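Local coordinates for outer surface protein (Bacillus cereus ATCC 14579, PDB 1X7F) that is uncharacterised but probably acts as a 6-phospho-N-acetylmuramidase, cleaving cell-wall fragments that carry phosphorylated N-acetylmuramic acid, at residues S148-Y153 / F186-E191; G169-Y174 / L220-E225. All blocks are in the same frame, centred on the assembly; numbering follows the deposited sequence.

Overall arrangement
Both contacts belong to the N-terminal part of the chain, an eight-stranded parallel (beta/alpha)8 barrel, and their centres are about 13 Å apart. Contact 1 joins the loop after strand 142-146 to helix 183-195, and contact 2 joins the loops after strands 167-170 and 201-204. The segments alternate along the chain and meet at S148, whose OG lies 2.8 Å from H171 ND1 and also bonds N172 N, and at F186, which stacks on the H171 ring and packs on L223. The other ring nitrogen, NE2, is bonded to S190 OG. Active sites of such barrels lie at the C-terminal strand ends, the end from which these three loops leave, but no ligand marks one here.

Contact 1 of 2, residues S148-Y153 / F186-E191; sequences SNDIAY and FIRCSE
D150 and R188 form a salt bridge that ties the loop after strand 142-146 to helix 183-195, while C189 packs against the same loop; the two segments bury 201 Å² between them. The bond runs from R188 NE to D150 OD2, 3.1 Å long and nearly straight (172° at the hydrogen). OD2 sits at the edge of the guanidinium, almost in its plane, yet the nitrogen approaches from above the carboxylate, 44° out of that plane. R188 NH2 stays 3.8 Å from D150 OD2, so NE alone makes the bond and the bridge is not a two-pronged one. D150 extends its CG anti to the backbone N (chi1 180°), which carries the carboxylate across the arginine chain at about a right angle; R188, bent at chi3, brings NE round to meet it. Closer to the backbone, C189 SG lies 3.6 Å from D150 CB and 3.8 Å from S148 C, packing against the inverse gamma turn centred on D150. One helical turn beyond R188, R192 takes D150 OD1 in a second salt bridge, and Y185 OH bonds both S148 O and D150 N, so helix 183-195 grips the loop that leads from strand 142-146 into helix 153-157.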
ATOM      1  N   SER A 148      -6.835   2.732 -13.786  1.00 36.81           N
ATOM      2  CA  SER A 148      -6.360   4.101 -13.976  1.00 38.10           C
ATOM      3  C   SER A 148      -7.128   4.999 -14.959  1.00 39.10           C
ATOM      4  O   SER A 148      -6.719   6.131 -15.191  1.00 40.48           O
ATOM      5  CB  SER A 148      -4.863   4.106 -14.318  1.00 38.27           C
ATOM      6  OG  SER A 148      -4.113   3.411 -13.337  1.00 36.79           O
ATOM      7  N   ASN A 149      -8.224   4.497 -15.522  0.50 39.44           N
ATOM      8  CA  ASN A 149      -9.077   5.288 -16.401  0.50 39.71           C
ATOM      9  C   ASN A 149     -10.387   5.608 -15.681  0.50 40.76           C
ATOM     10  O   ASN A 149     -11.177   4.712 -15.373  0.50 40.81           O
ATOM     11  CB  ASN A 149      -9.342   4.539 -17.713  0.50 39.13           C
ATOM     12  CG  ASN A 149      -9.705   5.471 -18.875  0.50 38.02           C
ATOM     13  OD1 ASN A 149      -9.857   6.685 -18.714  0.50 33.91           O
ATOM     14  ND2 ASN A 149      -9.838   4.890 -20.063  0.50 36.84           N
ATOM     15  N   ASP A 150     -10.598   6.894 -15.410  1.00 41.53           N
ATOM     16  CA  ASP A 150     -11.732   7.357 -14.603  1.00 41.98           C
ATOM     17  C   ASP A 150     -13.006   7.536 -15.425  1.00 41.81           C
ATOM     18  O   ASP A 150     -13.524   8.644 -15.582  1.00 41.93           O
ATOM     19  CB  ASP A 150     -11.349   8.647 -13.859  1.00 42.53           C
ATOM     20  CG  ASP A 150     -12.481   9.208 -12.998  1.00 43.17           C
ATOM     21  OD1 ASP A 150     -13.269   8.426 -12.408  1.00 43.35           O
ATOM     22  OD2 ASP A 150     -12.644  10.438 -12.860  1.00 43.75           O
ATOM     23  N   ILE A 151     -13.508   6.421 -15.937  1.00 41.93           N
ATOM     24  CA  ILE A 151     -14.727   6.399 -16.730  1.00 41.61           C
ATOM     25  C   ILE A 151     -15.634   5.262 -16.253  1.00 42.12           C
ATOM     26  O   ILE A 151     -15.186   4.369 -15.518  1.00 42.11           O
ATOM     27  CB  ILE A 151     -14.399   6.248 -18.231  1.00 41.59           C
ATOM     28  CG1 ILE A 151     -13.410   5.098 -18.452  1.00 41.74           C
ATOM     29  CG2 ILE A 151     -13.853   7.562 -18.792  1.00 41.70           C
ATOM     30  CD1 ILE A 151     -13.492   4.452 -19.826  1.00 43.26           C
ATOM     31  N   ALA A 152     -16.906   5.312 -16.659  1.00 41.92           N
ATOM     32  CA  ALA A 152     -17.878   4.270 -16.333  1.00 42.15           C
ATOM     33  C   ALA A 152     -17.624   3.019 -17.184  1.00 42.33           C
ATOM     34  O   ALA A 152     -18.449   2.619 -18.015  1.00 42.27           O
ATOM     35  CB  ALA A 152     -19.296   4.789 -16.522  1.00 42.39           C
ATOM     36  N   TYR A 153     -16.458   2.421 -16.952  1.00 42.57           N
ATOM     37  CA  TYR A 153     -15.944   1.273 -17.697  1.00 42.58           C
ATOM     38  C   TYR A 153     -16.624  -0.004 -17.211  1.00 42.82           C
ATOM     39  O   TYR A 153     -17.150  -0.785 -18.019  1.00 43.00           O
ATOM     40  CB  TYR A 153     -14.417   1.210 -17.514  1.00 42.11           C
ATOM     41  CG  TYR A 153     -13.671   0.119 -18.265  1.00 41.66           C
ATOM     42  CD1 TYR A 153     -12.555  -0.490 -17.689  1.00 41.29           C
ATOM     43  CD2 TYR A 153     -14.060  -0.298 -19.542  1.00 41.33           C
ATOM     44  CE1 TYR A 153     -11.849  -1.482 -18.358  1.00 39.76           C
ATOM     45  CE2 TYR A 153     -13.356  -1.300 -20.218  1.00 40.08           C
ATOM     46  CZ  TYR A 153     -12.255  -1.884 -19.611  1.00 38.62           C
ATOM     47  OH  TYR A 153     -11.540  -2.866 -20.245  1.00 38.47           O
ATOM     48  N   PHE A 186      -6.651   9.521  -8.592  1.00 34.88           N
ATOM     49  CA  PHE A 186      -6.363   8.150  -8.164  1.00 33.68           C
ATOM     50  C   PHE A 186      -7.457   7.564  -7.265  1.00 34.26           C
ATOM     51  O   PHE A 186      -7.803   6.381  -7.375  1.00 34.31           O
ATOM     52  CB  PHE A 186      -5.007   8.127  -7.450  1.00 33.36           C
ATOM     53  CG  PHE A 186      -4.770   6.900  -6.604  1.00 33.38           C
ATOM     54  CD1 PHE A 186      -4.214   5.750  -7.164  1.00 32.53           C
ATOM     55  CD2 PHE A 186      -5.097   6.896  -5.254  1.00 35.46           C
ATOM     56  CE1 PHE A 186      -3.995   4.625  -6.397  1.00 32.14           C
ATOM     57  CE2 PHE A 186      -4.874   5.761  -4.472  1.00 35.26           C
ATOM     58  CZ  PHE A 186      -4.322   4.627  -5.050  1.00 35.08           C
ATOM     59  N   ILE A 187      -7.985   8.399  -6.369  1.00 34.38           N
ATOM     60  CA  ILE A 187      -9.076   8.013  -5.479  1.00 33.78           C
ATOM     61  C   ILE A 187     -10.386   7.790  -6.241  1.00 33.88           C
ATOM     62  O   ILE A 187     -11.038   6.768  -6.042  1.00 34.76           O
ATOM     63  CB  ILE A 187      -9.230   9.060  -4.337  1.00 34.09           C
ATOM     64  CG1 ILE A 187      -7.991   9.067  -3.410  1.00 33.63           C
ATOM     65  CG2 ILE A 187     -10.553   8.870  -3.567  1.00 33.10           C
ATOM     66  CD1 ILE A 187      -7.788   7.816  -2.517  1.00 33.96           C
ATOM     67  N   ARG A 188     -10.775   8.732  -7.100  1.00 33.61           N
ATOM     68  CA  ARG A 188     -11.969   8.551  -7.944  1.00 35.02           C
ATOM     69  C   ARG A 188     -11.921   7.211  -8.692  1.00 35.08           C
ATOM     70  O   ARG A 188     -12.892   6.455  -8.666  1.00 36.12           O
ATOM     71  CB  ARG A 188     -12.160   9.711  -8.947  1.00 34.14           C
ATOM     72  CG  ARG A 188     -12.644  11.024  -8.326  1.00 35.38           C
ATOM     73  CD  ARG A 188     -13.165  12.083  -9.323  1.00 35.58           C
ATOM     74  NE  ARG A 188     -12.258  12.322 -10.449  1.00 40.96           N
ATOM     75  CZ  ARG A 188     -11.239  13.194 -10.456  1.00 44.35           C
ATOM     76  NH1 ARG A 188     -10.967  13.948  -9.393  1.00 45.51           N
ATOM     77  NH2 ARG A 188     -10.491  13.324 -11.545  1.00 44.35           N
ATOM     78  N   CYS A 189     -10.789   6.934  -9.341  1.00 35.19           N
ATOM     79  CA  CYS A 189     -10.562   5.681 -10.068  1.00 35.14           C
ATOM     80  C   CYS A 189     -10.741   4.460  -9.182  1.00 34.73           C
ATOM     81  O   CYS A 189     -11.475   3.538  -9.530  1.00 34.03           O
ATOM     82  CB  CYS A 189      -9.149   5.637 -10.658  1.00 35.57           C
ATOM     83  SG  CYS A 189      -8.832   6.739 -12.045  1.00 35.34           S
ATOM     84  N   SER A 190     -10.046   4.458  -8.048  1.00 34.88           N
ATOM     85  CA  SER A 190     -10.103   3.349  -7.096  1.00 35.18           C
ATOM     86  C   SER A 190     -11.487   3.148  -6.456  1.00 35.66           C
ATOM     87  O   SER A 190     -11.868   2.017  -6.162  1.00 36.15           O
ATOM     88  CB  SER A 190      -9.032   3.524  -6.017  1.00 34.84           C
ATOM     89  OG  SER A 190      -7.769   3.761  -6.597  1.00 31.64           O
ATOM     90  N   GLU A 191     -12.221   4.241  -6.245  0.50 35.88           N
ATOM     91  CA  GLU A 191     -13.584   4.188  -5.689  0.50 36.30           C
ATOM     92  C   GLU A 191     -14.619   3.574  -6.638  0.50 36.46           C
ATOM     93  O   GLU A 191     -15.652   3.081  -6.193  0.50 36.43           O
ATOM     94  CB  GLU A 191     -14.047   5.578  -5.245  0.50 35.88           C
ATOM     95  CG  GLU A 191     -13.653   5.924  -3.818  0.50 36.49           C
ATOM     96  CD  GLU A 191     -13.996   7.350  -3.430  0.50 36.92           C
ATOM     97  OE1 GLU A 191     -14.089   7.625  -2.212  0.50 36.09           O
ATOM     98  OE2 GLU A 191     -14.166   8.195  -4.338  0.50 38.24           O
TER

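Contact 2 of 2, residues G169-Y174 / L220-E225; sequences GCHNFY and LCTLEE
The F173 ring carries L220 on one face, at a junction of the (beta/alpha)8 barrel where the loops after strands 167-170 and 201-204 meet. L220 CB stands 4.2 Å from the F173 ring centroid and 17° off the normal, a CH-pi contact displaced toward the rim. The two side chains run side by side in the same direction, which brings L220 CD2 to 4.0 Å from F173 CE1. F173 CG lies between its own backbone N and carbonyl carbon (chi1 57°), and this places the ring alongside the leucine. The Y174 ring turns its edge to C221 O, close to the ring plane, and has T222 O obliquely beside it, 3.5 Å from Y174 CD1. H171 crosses T222 at about a right angle, with its ring oblique to T222 CG2 and its CB against the same methyl.

Backbone bonds of G169 with R199 and of H171 with A201 run between the two outermost strands of the sheet order and their immediate flanks, consistent with closure of the barrel. Between the loops, Y174 N donates to C221 O over 2.9 Å in a single hydrogen bond well short of straight. C221 O also receives F173 CA in a CA-H...O contact. The two segments bury 375 Å² between them. T222 OG1 works in two directions, accepting from F203 N of strand 201-204 and donating to N172 O at 2.7 Å, tilted 28° from the carbonyl plane.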
ATOM      1  N   GLY A 169      -8.812  -5.701 -10.751  1.00 34.45           N
ATOM      2  CA  GLY A 169      -8.335  -4.449 -11.278  1.00 34.64           C
ATOM      3  C   GLY A 169      -6.942  -4.094 -10.789  1.00 35.54           C
ATOM      4  O   GLY A 169      -6.601  -4.320  -9.622  1.00 36.00           O
ATOM      5  N   CYS A 170      -6.132  -3.533 -11.682  1.00 34.71           N
ATOM      6  CA  CYS A 170      -4.843  -2.995 -11.279  1.00 34.49           C
ATOM      7  C   CYS A 170      -4.562  -1.696 -12.011  1.00 33.99           C
ATOM      8  O   CYS A 170      -4.782  -1.584 -13.215  1.00 34.08           O
ATOM      9  CB  CYS A 170      -3.719  -4.011 -11.504  1.00 33.31           C
ATOM     10  SG  CYS A 170      -2.099  -3.484 -10.922  1.00 36.59           S
ATOM     11  N   HIS A 171      -4.080  -0.716 -11.256  1.00 33.91           N
ATOM     12  CA  HIS A 171      -3.637   0.554 -11.798  1.00 33.40           C
ATOM     13  C   HIS A 171      -2.426   0.390 -12.705  1.00 33.75           C
ATOM     14  O   HIS A 171      -1.741  -0.637 -12.632  1.00 33.70           O
ATOM     15  CB  HIS A 171      -3.242   1.460 -10.655  1.00 33.00           C
ATOM     16  CG  HIS A 171      -4.379   2.218 -10.058  1.00 31.95           C
ATOM     17  ND1 HIS A 171      -4.847   3.400 -10.594  1.00 30.70           N
ATOM     18  CD2 HIS A 171      -5.106   1.995  -8.938  1.00 30.98           C
ATOM     19  CE1 HIS A 171      -5.832   3.861  -9.845  1.00 30.59           C
ATOM     20  NE2 HIS A 171      -6.013   3.020  -8.839  1.00 33.45           N
ATOM     21  N   ASN A 172      -2.165   1.402 -13.548  1.00 33.52           N
ATOM     22  CA  ASN A 172      -0.906   1.498 -14.294  1.00 33.79           C
ATOM     23  C   ASN A 172       0.217   1.934 -13.362  1.00 34.20           C
ATOM     24  O   ASN A 172      -0.030   2.448 -12.266  1.00 33.48           O
ATOM     25  CB  ASN A 172      -0.986   2.527 -15.421  1.00 33.40           C
ATOM     26  CG  ASN A 172      -1.670   2.010 -16.665  1.00 35.76           C
ATOM     27  OD1 ASN A 172      -1.529   0.849 -17.054  1.00 36.48           O
ATOM     28  ND2 ASN A 172      -2.403   2.898 -17.328  1.00 40.17           N
ATOM     29  N   PHE A 173       1.457   1.742 -13.799  1.00 34.53           N
ATOM     30  CA  PHE A 173       2.567   2.427 -13.161  1.00 34.99           C
ATOM     31  C   PHE A 173       3.120   3.390 -14.195  1.00 34.60           C
ATOM     32  O   PHE A 173       2.735   3.313 -15.366  1.00 33.05           O
ATOM     33  CB  PHE A 173       3.630   1.473 -12.574  1.00 34.25           C
ATOM     34  CG  PHE A 173       4.236   0.499 -13.568  1.00 35.17           C
ATOM     35  CD1 PHE A 173       4.842   0.941 -14.739  1.00 31.14           C
ATOM     36  CD2 PHE A 173       4.273  -0.871 -13.269  1.00 35.58           C
ATOM     37  CE1 PHE A 173       5.425   0.057 -15.633  1.00 33.31           C
ATOM     38  CE2 PHE A 173       4.853  -1.779 -14.147  1.00 35.21           C
ATOM     39  CZ  PHE A 173       5.427  -1.316 -15.347  1.00 37.41           C
ATOM     40  N   TYR A 174       4.003   4.299 -13.761  1.00 34.51           N
ATOM     41  CA  TYR A 174       4.447   5.418 -14.615  1.00 33.87           C
ATOM     42  C   TYR A 174       5.962   5.609 -14.569  1.00 34.43           C
ATOM     43  O   TYR A 174       6.493   6.172 -13.596  1.00 35.34           O
ATOM     44  CB  TYR A 174       3.672   6.698 -14.247  1.00 33.02           C
ATOM     45  CG  TYR A 174       2.207   6.523 -14.531  1.00 31.79           C
ATOM     46  CD1 TYR A 174       1.344   5.988 -13.564  1.00 31.94           C
ATOM     47  CD2 TYR A 174       1.684   6.822 -15.803  1.00 32.20           C
ATOM     48  CE1 TYR A 174      -0.016   5.769 -13.854  1.00 30.23           C
ATOM     49  CE2 TYR A 174       0.331   6.622 -16.096  1.00 29.04           C
ATOM     50  CZ  TYR A 174      -0.502   6.090 -15.120  1.00 30.69           C
ATOM     51  OH  TYR A 174      -1.834   5.886 -15.410  1.00 32.98           O
ATOM     52  N   LEU A 220       8.799   2.964 -10.839  1.00 35.39           N
ATOM     53  CA  LEU A 220       7.576   2.350 -11.357  1.00 35.70           C
ATOM     54  C   LEU A 220       6.489   2.291 -10.288  1.00 36.37           C
ATOM     55  O   LEU A 220       6.260   1.252  -9.663  1.00 37.15           O
ATOM     56  CB  LEU A 220       7.873   0.945 -11.933  1.00 34.57           C
ATOM     57  CG  LEU A 220       8.942   0.835 -13.036  1.00 34.70           C
ATOM     58  CD1 LEU A 220       9.017  -0.583 -13.594  1.00 31.34           C
ATOM     59  CD2 LEU A 220       8.673   1.811 -14.194  1.00 35.55           C
ATOM     60  N   CYS A 221       5.834   3.424 -10.059  1.00 36.09           N
ATOM     61  CA  CYS A 221       4.737   3.494  -9.097  1.00 35.08           C
ATOM     62  C   CYS A 221       3.519   4.090  -9.781  1.00 34.78           C
ATOM     63  O   CYS A 221       3.625   4.649 -10.877  1.00 34.04           O
ATOM     64  CB  CYS A 221       5.133   4.348  -7.884  1.00 35.32           C
ATOM     65  SG  CYS A 221       5.776   5.964  -8.367  1.00 37.47           S
ATOM     66  N   THR A 222       2.366   3.952  -9.132  1.00 34.90           N
ATOM     67  CA  THR A 222       1.103   4.482  -9.643  1.00 34.89           C
ATOM     68  C   THR A 222       0.898   5.964  -9.306  1.00 35.04           C
ATOM     69  O   THR A 222       0.620   6.775 -10.195  1.00 36.16           O
ATOM     70  CB  THR A 222      -0.065   3.669  -9.071  1.00 35.35           C
ATOM     71  OG1 THR A 222      -0.030   2.336  -9.601  1.00 34.67           O
ATOM     72  CG2 THR A 222      -1.400   4.246  -9.556  1.00 34.53           C
ATOM     73  N   LEU A 223       1.002   6.301  -8.023  1.00 34.47           N
ATOM     74  CA  LEU A 223       0.866   7.692  -7.572  1.00 35.91           C
ATOM     75  C   LEU A 223       2.174   8.416  -7.817  1.00 35.81           C
ATOM     76  O   LEU A 223       3.251   7.907  -7.453  1.00 36.42           O
ATOM     77  CB  LEU A 223       0.523   7.761  -6.070  1.00 34.24           C
ATOM     78  CG  LEU A 223      -0.957   7.625  -5.706  1.00 36.71           C
ATOM     79  CD1 LEU A 223      -1.138   7.146  -4.249  1.00 34.21           C
ATOM     80  CD2 LEU A 223      -1.753   8.926  -5.975  1.00 30.99           C
ATOM     81  N   GLU A 224       2.094   9.605  -8.401  1.00 35.90           N
ATOM     82  CA  GLU A 224       3.313  10.384  -8.613  1.00 36.17           C
ATOM     83  C   GLU A 224       4.014  10.689  -7.292  1.00 36.15           C
ATOM     84  O   GLU A 224       5.244  10.633  -7.220  1.00 37.20           O
ATOM     85  CB  GLU A 224       3.040  11.680  -9.408  1.00 36.49           C
ATOM     86  CG  GLU A 224       4.298  12.463  -9.763  1.00 32.68           C
ATOM     87  CD  GLU A 224       5.331  11.611 -10.491  1.00 37.50           C
ATOM     88  OE1 GLU A 224       4.929  10.729 -11.280  1.00 37.31           O
ATOM     89  OE2 GLU A 224       6.556  11.827 -10.298  1.00 35.90           O
ATOM     90  N   GLU A 225       3.234  10.966  -6.247  1.00 36.51           N
ATOM     91  CA  GLU A 225       3.790  11.410  -4.952  1.00 36.42           C
ATOM     92  C   GLU A 225       4.629  10.338  -4.261  1.00 37.08           C
ATOM     93  O   GLU A 225       5.377  10.634  -3.317  1.00 38.15           O
ATOM     94  CB  GLU A 225       2.674  11.909  -4.017  1.00 36.26           C
ATOM     95  CG  GLU A 225       1.651  10.827  -3.645  1.00 34.77           C
ATOM     96  CD  GLU A 225       0.368  11.431  -3.116  1.00 36.23           C
ATOM     97  OE1 GLU A 225      -0.390  12.046  -3.913  1.00 37.50           O
ATOM     98  OE2 GLU A 225       0.112  11.289  -1.902  1.00 36.38           O
TER